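Local coordinates for lipase (Photobacterium sp. M37, PDB 2ORY), which probably hydrolyses the ester bonds of triacylglycerols, as a cold-adapted bacterial lipase of the class 3 family with an alpha/beta-hydrolase fold, at residues D221-L235 with Q285-I297. Numbering follows the deposited sequence.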
ATOM      1  N   ASP A 221      11.881   3.920 -10.988  1.00 23.91           N
ATOM      2  CA  ASP A 221      12.534   5.150 -10.546  1.00 27.05           C
ATOM      3  C   ASP A 221      12.690   6.138 -11.691  1.00 28.08           C
ATOM      4  O   ASP A 221      12.344   7.320 -11.575  1.00 27.18           O
ATOM      5  CB  ASP A 221      13.909   4.836  -9.953  1.00 27.40           C
ATOM      6  CG  ASP A 221      13.815   4.194  -8.583  1.00 29.32           C
ATOM      7  OD1 ASP A 221      12.678   4.065  -8.074  1.00 30.06           O
ATOM      8  OD2 ASP A 221      14.869   3.827  -8.019  1.00 28.80           O
ATOM      9  N   ASP A 222      13.211   5.639 -12.800  1.00 30.30           N
ATOM     10  CA  ASP A 222      13.406   6.467 -13.978  1.00 41.01           C
ATOM     11  C   ASP A 222      12.078   7.023 -14.497  1.00 40.55           C
ATOM     12  O   ASP A 222      12.049   8.097 -15.095  1.00 43.58           O
ATOM     13  CB  ASP A 222      14.120   5.659 -15.067  1.00 44.97           C
ATOM     14  CG  ASP A 222      14.561   6.519 -16.224  1.00 54.00           C
ATOM     15  OD1 ASP A 222      13.835   6.596 -17.245  1.00 59.92           O
ATOM     16  OD2 ASP A 222      15.634   7.139 -16.103  1.00 57.22           O
ATOM     17  N   CYS A 223      10.977   6.316 -14.249  1.00 40.63           N
ATOM     18  CA  CYS A 223       9.663   6.770 -14.713  1.00 35.71           C
ATOM     19  C   CYS A 223       8.927   7.741 -13.804  1.00 35.18           C
ATOM     20  O   CYS A 223       8.322   8.691 -14.292  1.00 31.58           O
ATOM     21  CB  CYS A 223       8.743   5.585 -14.971  1.00 38.83           C
ATOM     22  SG  CYS A 223       9.184   4.675 -16.407  1.00 47.24           S
ATOM     23  N   LEU A 224       8.937   7.494 -12.493  1.00 35.92           N
ATOM     24  CA  LEU A 224       8.261   8.406 -11.570  1.00 39.51           C
ATOM     25  C   LEU A 224       9.180   9.439 -10.954  1.00 43.88           C
ATOM     26  O   LEU A 224       8.731  10.529 -10.569  1.00 44.66           O
ATOM     27  CB  LEU A 224       7.557   7.655 -10.445  1.00 37.28           C
ATOM     28  CG  LEU A 224       6.270   7.022 -10.948  1.00 43.36           C
ATOM     29  CD1 LEU A 224       6.587   5.681 -11.577  1.00 43.12           C
ATOM     30  CD2 LEU A 224       5.303   6.870  -9.809  1.00 48.59           C
ATOM     31  N   GLY A 225      10.462   9.093 -10.854  1.00 44.00           N
ATOM     32  CA  GLY A 225      11.425  10.010 -10.281  1.00 39.96           C
ATOM     33  C   GLY A 225      10.884  10.701  -9.050  1.00 35.75           C
ATOM     34  O   GLY A 225      10.627  10.055  -8.037  1.00 33.43           O
ATOM     35  N   ASP A 226      10.697  12.012  -9.146  1.00 37.02           N
ATOM     36  CA  ASP A 226      10.198  12.801  -8.022  1.00 40.68           C
ATOM     37  C   ASP A 226       8.720  12.599  -7.750  1.00 39.12           C
ATOM     38  O   ASP A 226       8.254  12.907  -6.656  1.00 39.82           O
ATOM     39  CB  ASP A 226      10.442  14.296  -8.237  1.00 44.43           C
ATOM     40  CG  ASP A 226      11.899  14.672  -8.098  1.00 47.80           C
ATOM     41  OD1 ASP A 226      12.533  14.273  -7.095  1.00 45.05           O
ATOM     42  OD2 ASP A 226      12.405  15.375  -8.999  1.00 55.34           O
ATOM     43  N   GLN A 227       7.989  12.088  -8.733  1.00 34.37           N
ATOM     44  CA  GLN A 227       6.560  11.865  -8.558  1.00 34.93           C
ATOM     45  C   GLN A 227       6.242  10.695  -7.627  1.00 31.24           C
ATOM     46  O   GLN A 227       5.075  10.348  -7.443  1.00 29.92           O
ATOM     47  CB  GLN A 227       5.891  11.681  -9.910  1.00 38.36           C
ATOM     48  CG  GLN A 227       6.008  12.923 -10.764  1.00 45.27           C
ATOM     49  CD  GLN A 227       5.249  14.099 -10.182  1.00 52.95           C
ATOM     50  OE1 GLN A 227       4.020  14.177 -10.287  1.00 58.37           O
ATOM     51  NE2 GLN A 227       5.976  15.020  -9.553  1.00 54.57           N
ATOM     52  N   CYS A 228       7.276  10.074  -7.061  1.00 28.71           N
ATOM     53  CA  CYS A 228       7.065   9.013  -6.075  1.00 28.66           C
ATOM     54  C   CYS A 228       7.811   9.325  -4.786  1.00 30.50           C
ATOM     55  O   CYS A 228       9.026   9.570  -4.789  1.00 27.83           O
ATOM     56  CB  CYS A 228       7.514   7.621  -6.568  1.00 26.95           C
ATOM     57  SG  CYS A 228       7.466   6.311  -5.238  1.00 26.91           S
ATOM     58  N   THR A 229       7.072   9.327  -3.682  1.00 27.92           N
ATOM     59  CA  THR A 229       7.663   9.547  -2.371  1.00 27.47           C
ATOM     60  C   THR A 229       7.404   8.275  -1.569  1.00 24.75           C
ATOM     61  O   THR A 229       6.297   8.044  -1.106  1.00 28.32           O
ATOM     62  CB  THR A 229       7.018  10.750  -1.646  1.00 30.82           C
ATOM     63  OG1 THR A 229       7.258  11.936  -2.411  1.00 31.65           O
ATOM     64  CG2 THR A 229       7.611  10.922  -0.231  1.00 20.56           C
ATOM     65  N   ARG A 230       8.430   7.447  -1.423  1.00 29.08           N
ATOM     66  CA  ARG A 230       8.319   6.174  -0.696  1.00 30.62           C
ATOM     67  C   ARG A 230       8.565   6.406   0.789  1.00 26.53           C
ATOM     68  O   ARG A 230       9.669   6.760   1.195  1.00 28.10           O
ATOM     69  CB  ARG A 230       9.355   5.183  -1.236  1.00 33.49           C
ATOM     70  CG  ARG A 230       8.834   3.782  -1.500  1.00 38.10           C
ATOM     71  CD  ARG A 230       9.551   2.757  -0.674  1.00 29.37           C
ATOM     72  NE  ARG A 230      11.001   2.826  -0.793  1.00 27.92           N
ATOM     73  CZ  ARG A 230      11.834   2.249   0.069  1.00 30.16           C
ATOM     74  NH1 ARG A 230      11.346   1.562   1.099  1.00 26.95           N
ATOM     75  NH2 ARG A 230      13.147   2.371  -0.082  1.00 26.51           N
ATOM     76  N   ILE A 231       7.542   6.191   1.601  1.00 25.77           N
ATOM     77  CA  ILE A 231       7.672   6.420   3.033  1.00 23.54           C
ATOM     78  C   ILE A 231       7.712   5.118   3.823  1.00 23.80           C
ATOM     79  O   ILE A 231       6.753   4.347   3.823  1.00 16.83           O
ATOM     80  CB  ILE A 231       6.524   7.355   3.522  1.00 24.52           C
ATOM     81  CG1 ILE A 231       6.621   8.698   2.765  1.00 29.77           C
ATOM     82  CG2 ILE A 231       6.616   7.581   5.031  1.00 28.20           C
ATOM     83  CD1 ILE A 231       5.575   9.737   3.124  1.00 28.40           C
ATOM     84  N   ALA A 232       8.857   4.870   4.464  1.00 24.15           N
ATOM     85  CA  ALA A 232       9.068   3.678   5.282  1.00 22.34           C
ATOM     86  C   ALA A 232       9.655   4.027   6.641  1.00 27.02           C
ATOM     87  O   ALA A 232      10.540   4.882   6.746  1.00 25.01           O
ATOM     88  CB  ALA A 232       9.990   2.716   4.593  1.00 17.78           C
ATOM     89  N   ASN A 233       9.151   3.352   7.669  1.00 29.66           N
ATOM     90  CA  ASN A 233       9.611   3.504   9.051  1.00 27.78           C
ATOM     91  C   ASN A 233      10.840   2.583   9.152  1.00 28.11           C
ATOM     92  O   ASN A 233      10.786   1.429   8.730  1.00 24.82           O
ATOM     93  CB  ASN A 233       8.471   3.063   9.992  1.00 27.58           C
ATOM     94  CG  ASN A 233       8.911   2.871  11.457  1.00 29.32           C
ATOM     95  OD1 ASN A 233      10.069   3.082  11.822  1.00 31.64           O
ATOM     96  ND2 ASN A 233       7.967   2.451  12.292  1.00 24.17           N
ATOM     97  N   SER A 234      11.955   3.086   9.676  1.00 24.71           N
ATOM     98  CA  SER A 234      13.159   2.256   9.774  1.00 22.97           C
ATOM     99  C   SER A 234      12.987   0.988  10.616  1.00 24.36           C
ATOM    100  O   SER A 234      13.705   0.001  10.416  1.00 26.89           O
ATOM    101  CB  SER A 234      14.332   3.070  10.344  1.00 25.74           C
ATOM    102  OG  SER A 234      14.074   3.504  11.677  1.00 27.70           O
ATOM    103  N   LEU A 235      12.050   0.997  11.556  1.00 22.21           N
ATOM    104  CA  LEU A 235      11.865  -0.184  12.391  1.00 27.26           C
ATOM    105  C   LEU A 235      10.697  -1.062  11.960  1.00 27.55           C
ATOM    106  O   LEU A 235      10.359  -2.037  12.629  1.00 26.67           O
ATOM    107  CB  LEU A 235      11.707   0.211  13.857  1.00 26.08           C
ATOM    108  CG  LEU A 235      12.857   0.973  14.524  1.00 33.74           C
ATOM    109  CD1 LEU A 235      12.474   1.214  15.988  1.00 34.12           C
ATOM    110  CD2 LEU A 235      14.172   0.193  14.439  1.00 29.74           C
ATOM    111  N   GLN A 285      13.913  -2.548  -3.542  1.00 26.71           N
ATOM    112  CA  GLN A 285      12.980  -1.483  -3.226  1.00 26.59           C
ATOM    113  C   GLN A 285      13.036  -0.414  -4.313  1.00 29.78           C
ATOM    114  O   GLN A 285      14.087  -0.202  -4.915  1.00 26.77           O
ATOM    115  CB  GLN A 285      13.410  -0.890  -1.888  1.00 23.48           C
ATOM    116  CG  GLN A 285      12.353  -0.517  -0.852  1.00 34.67           C
ATOM    117  CD  GLN A 285      11.005  -1.208  -0.983  1.00 29.15           C
ATOM    118  OE1 GLN A 285      10.261  -0.948  -1.922  1.00 23.13           O
ATOM    119  NE2 GLN A 285      10.676  -2.069  -0.015  1.00 21.49           N
ATOM    120  N   ILE A 286      11.895   0.227  -4.576  1.00 30.98           N
ATOM    121  CA  ILE A 286      11.802   1.330  -5.531  1.00 29.63           C
ATOM    122  C   ILE A 286      12.283   2.487  -4.667  1.00 28.98           C
ATOM    123  O   ILE A 286      12.097   2.451  -3.448  1.00 21.90           O
ATOM    124  CB  ILE A 286      10.336   1.612  -5.975  1.00 30.42           C
ATOM    125  CG1 ILE A 286       9.438   1.745  -4.739  1.00 33.41           C
ATOM    126  CG2 ILE A 286       9.843   0.519  -6.914  1.00 29.31           C
ATOM    127  CD1 ILE A 286       7.976   2.055  -5.052  1.00 31.69           C
ATOM    128  N   LYS A 287      12.878   3.512  -5.275  1.00 29.57           N
ATOM    129  CA  LYS A 287      13.431   4.635  -4.506  1.00 26.38           C
ATOM    130  C   LYS A 287      14.140   4.038  -3.287  1.00 26.54           C
ATOM    131  O   LYS A 287      13.883   4.401  -2.144  1.00 26.42           O
ATOM    132  CB  LYS A 287      12.326   5.601  -4.071  1.00 27.88           C
ATOM    133  CG  LYS A 287      11.387   6.054  -5.203  1.00 24.83           C
ATOM    134  CD  LYS A 287      12.104   6.768  -6.362  1.00 31.37           C
ATOM    135  CE  LYS A 287      12.821   8.035  -5.904  1.00 32.36           C
ATOM    136  NZ  LYS A 287      11.884   9.091  -5.445  1.00 26.12           N
ATOM    137  N   ALA A 288      15.040   3.104  -3.552  1.00 28.23           N
ATOM    138  CA  ALA A 288      15.783   2.431  -2.496  1.00 33.43           C
ATOM    139  C   ALA A 288      16.727   3.316  -1.675  1.00 35.40           C
ATOM    140  O   ALA A 288      17.124   2.941  -0.573  1.00 38.52           O
ATOM    141  CB  ALA A 288      16.563   1.261  -3.088  1.00 31.73           C
ATOM    142  N   GLU A 289      17.087   4.485  -2.190  1.00 36.05           N
ATOM    143  CA  GLU A 289      17.999   5.352  -1.453  1.00 39.34           C
ATOM    144  C   GLU A 289      17.247   6.336  -0.567  1.00 37.87           C
ATOM    145  O   GLU A 289      17.858   7.095   0.183  1.00 38.67           O
ATOM    146  CB  GLU A 289      18.904   6.142  -2.407  1.00 40.87           C
ATOM    147  CG  GLU A 289      19.645   5.312  -3.444  1.00 50.52           C
ATOM    148  CD  GLU A 289      18.958   5.339  -4.803  1.00 55.22           C
ATOM    149  OE1 GLU A 289      19.628   5.038  -5.812  1.00 57.41           O
ATOM    150  OE2 GLU A 289      17.748   5.656  -4.862  1.00 56.46           O
ATOM    151  N   THR A 290      15.925   6.335  -0.662  1.00 29.76           N
ATOM    152  CA  THR A 290      15.133   7.238   0.145  1.00 27.50           C
ATOM    153  C   THR A 290      15.358   6.994   1.635  1.00 31.93           C
ATOM    154  O   THR A 290      15.324   5.857   2.101  1.00 31.40           O
ATOM    155  CB  THR A 290      13.641   7.077  -0.154  1.00 28.72           C
ATOM    156  OG1 THR A 290      13.369   7.514  -1.492  1.00 30.19           O
ATOM    157  CG2 THR A 290      12.814   7.894   0.831  1.00 24.15           C
ATOM    158  N   PRO A 291      15.611   8.065   2.405  1.00 35.43           N
ATOM    159  CA  PRO A 291      15.827   7.893   3.843  1.00 35.23           C
ATOM    160  C   PRO A 291      14.492   7.645   4.546  1.00 35.72           C
ATOM    161  O   PRO A 291      13.503   8.326   4.282  1.00 34.17           O
ATOM    162  CB  PRO A 291      16.464   9.213   4.248  1.00 34.98           C
ATOM    163  CG  PRO A 291      15.761  10.184   3.345  1.00 38.65           C
ATOM    164  CD  PRO A 291      15.851   9.465   2.009  1.00 35.47           C
ATOM    165  N   PRO A 292      14.455   6.657   5.452  1.00 36.54           N
ATOM    166  CA  PRO A 292      13.244   6.308   6.197  1.00 35.02           C
ATOM    167  C   PRO A 292      13.026   7.246   7.361  1.00 34.77           C
ATOM    168  O   PRO A 292      13.887   8.062   7.686  1.00 37.19           O
ATOM    169  CB  PRO A 292      13.558   4.918   6.703  1.00 32.90           C
ATOM    170  CG  PRO A 292      14.999   5.084   7.102  1.00 37.41           C
ATOM    171  CD  PRO A 292      15.579   5.800   5.877  1.00 33.80           C
ATOM    172  N   LEU A 293      11.867   7.110   7.988  1.00 34.14           N
ATOM    173  CA  LEU A 293      11.527   7.883   9.166  1.00 35.76           C
ATOM    174  C   LEU A 293      12.201   7.045  10.239  1.00 36.72           C
ATOM    175  O   LEU A 293      11.952   5.843  10.311  1.00 38.54           O
ATOM    176  CB  LEU A 293      10.016   7.880   9.390  1.00 31.46           C
ATOM    177  CG  LEU A 293       9.117   8.168   8.186  1.00 34.54           C
ATOM    178  CD1 LEU A 293       7.666   7.903   8.558  1.00 32.07           C
ATOM    179  CD2 LEU A 293       9.304   9.603   7.733  1.00 34.87           C
ATOM    180  N   GLU A 294      13.078   7.649  11.040  1.00 41.54           N
ATOM    181  CA  GLU A 294      13.770   6.907  12.095  1.00 41.74           C
ATOM    182  C   GLU A 294      12.753   6.567  13.173  1.00 38.83           C
ATOM    183  O   GLU A 294      12.247   7.456  13.855  1.00 35.20           O
ATOM    184  CB  GLU A 294      14.901   7.741  12.725  1.00 47.94           C
ATOM    185  CG  GLU A 294      15.907   8.344  11.735  1.00 59.38           C
ATOM    186  CD  GLU A 294      17.193   8.884  12.404  1.00 67.33           C
ATOM    187  OE1 GLU A 294      17.903   9.702  11.764  1.00 62.32           O
ATOM    188  OE2 GLU A 294      17.502   8.481  13.559  1.00 67.17           O
ATOM    189  N   GLY A 295      12.471   5.277  13.324  1.00 38.26           N
ATOM    190  CA  GLY A 295      11.506   4.831  14.317  1.00 38.29           C
ATOM    191  C   GLY A 295      12.109   4.586  15.686  1.00 33.42           C
ATOM    192  O   GLY A 295      13.322   4.548  15.832  1.00 31.82           O
ATOM    193  N   ASN A 296      11.252   4.409  16.684  1.00 34.75           N
ATOM    194  CA  ASN A 296      11.689   4.175  18.049  1.00 36.98           C
ATOM    195  C   ASN A 296      11.032   2.958  18.659  1.00 37.19           C
ATOM    196  O   ASN A 296       9.807   2.876  18.729  1.00 36.63           O
ATOM    197  CB  ASN A 296      11.360   5.389  18.903  1.00 39.44           C
ATOM    198  CG  ASN A 296      12.044   6.621  18.408  1.00 42.35           C
ATOM    199  OD1 ASN A 296      13.270   6.732  18.486  1.00 43.93           O
ATOM    200  ND2 ASN A 296      11.268   7.548  17.865  1.00 37.63           N
ATOM    201  N   ILE A 297      11.857   2.029  19.129  1.00 37.54           N
ATOM    202  CA  ILE A 297      11.363   0.796  19.729  1.00 35.60           C
ATOM    203  C   ILE A 297      10.477   1.063  20.936  1.00 34.75           C
ATOM    204  O   ILE A 297      10.908   1.706  21.882  1.00 37.08           O
ATOM    205  CB  ILE A 297      12.548  -0.119  20.146  1.00 36.56           C
ATOM    206  CG1 ILE A 297      13.296  -0.605  18.899  1.00 36.65           C
ATOM    207  CG2 ILE A 297      12.043  -1.322  20.888  1.00 36.88           C
ATOM    208  CD1 ILE A 297      14.502  -1.498  19.188  1.00 39.94           C
TER
HETATM  209  O   HOH W   1      15.326   2.021  -6.045  1.00 29.23           O
HETATM  210  O   HOH W   2      10.939   8.408  -2.366  1.00 27.17           O
HETATM  211  O   HOH W   3      10.943   6.589   3.372  1.00 29.39           O
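The side chain of K287 runs past R230, C228 and D221 to the end of helix 214-224. Its CB rests on CB of R230; CG lies 3.9 Å from SG of C228, and CD close to OD1 of D221. Bends at the last three torsions, all near -60°, turn CE towards the carbonyl of G225 and let NZ donate to two neighbouring backbone oxygens, O of G225 and O of C228, at 3.0 Å each. The backbone is held too: N donates to the syn lone pair of D221 OD1 (159° at the hydrogen), while O, near the guanidinium plane of R230, accepts from NH2 of R230 and, within the type I turn K287-T290, from N of T290, on opposite faces of the carbonyl plane. In this alpha/beta hydrolase, residues 225-235 lead from that helix, past strand 199-206, towards D236, the probable acid of a Ser-His-Asp triad with S174 and H312. Close to that site the loops join in a single beta bridge: N of L293 donates to O of A232 (2.9 Å) and N of S234 to O of L293 (2.8 Å). Beyond it, OG of S234 accepts N of G295 along a nearly straight bond (170°). OD1 of N233 approaches CA of G295 to 3.4 Å and closes an Asx turn with N of L235, whose CD1 meets CG1 of I297 at 3.5 Å.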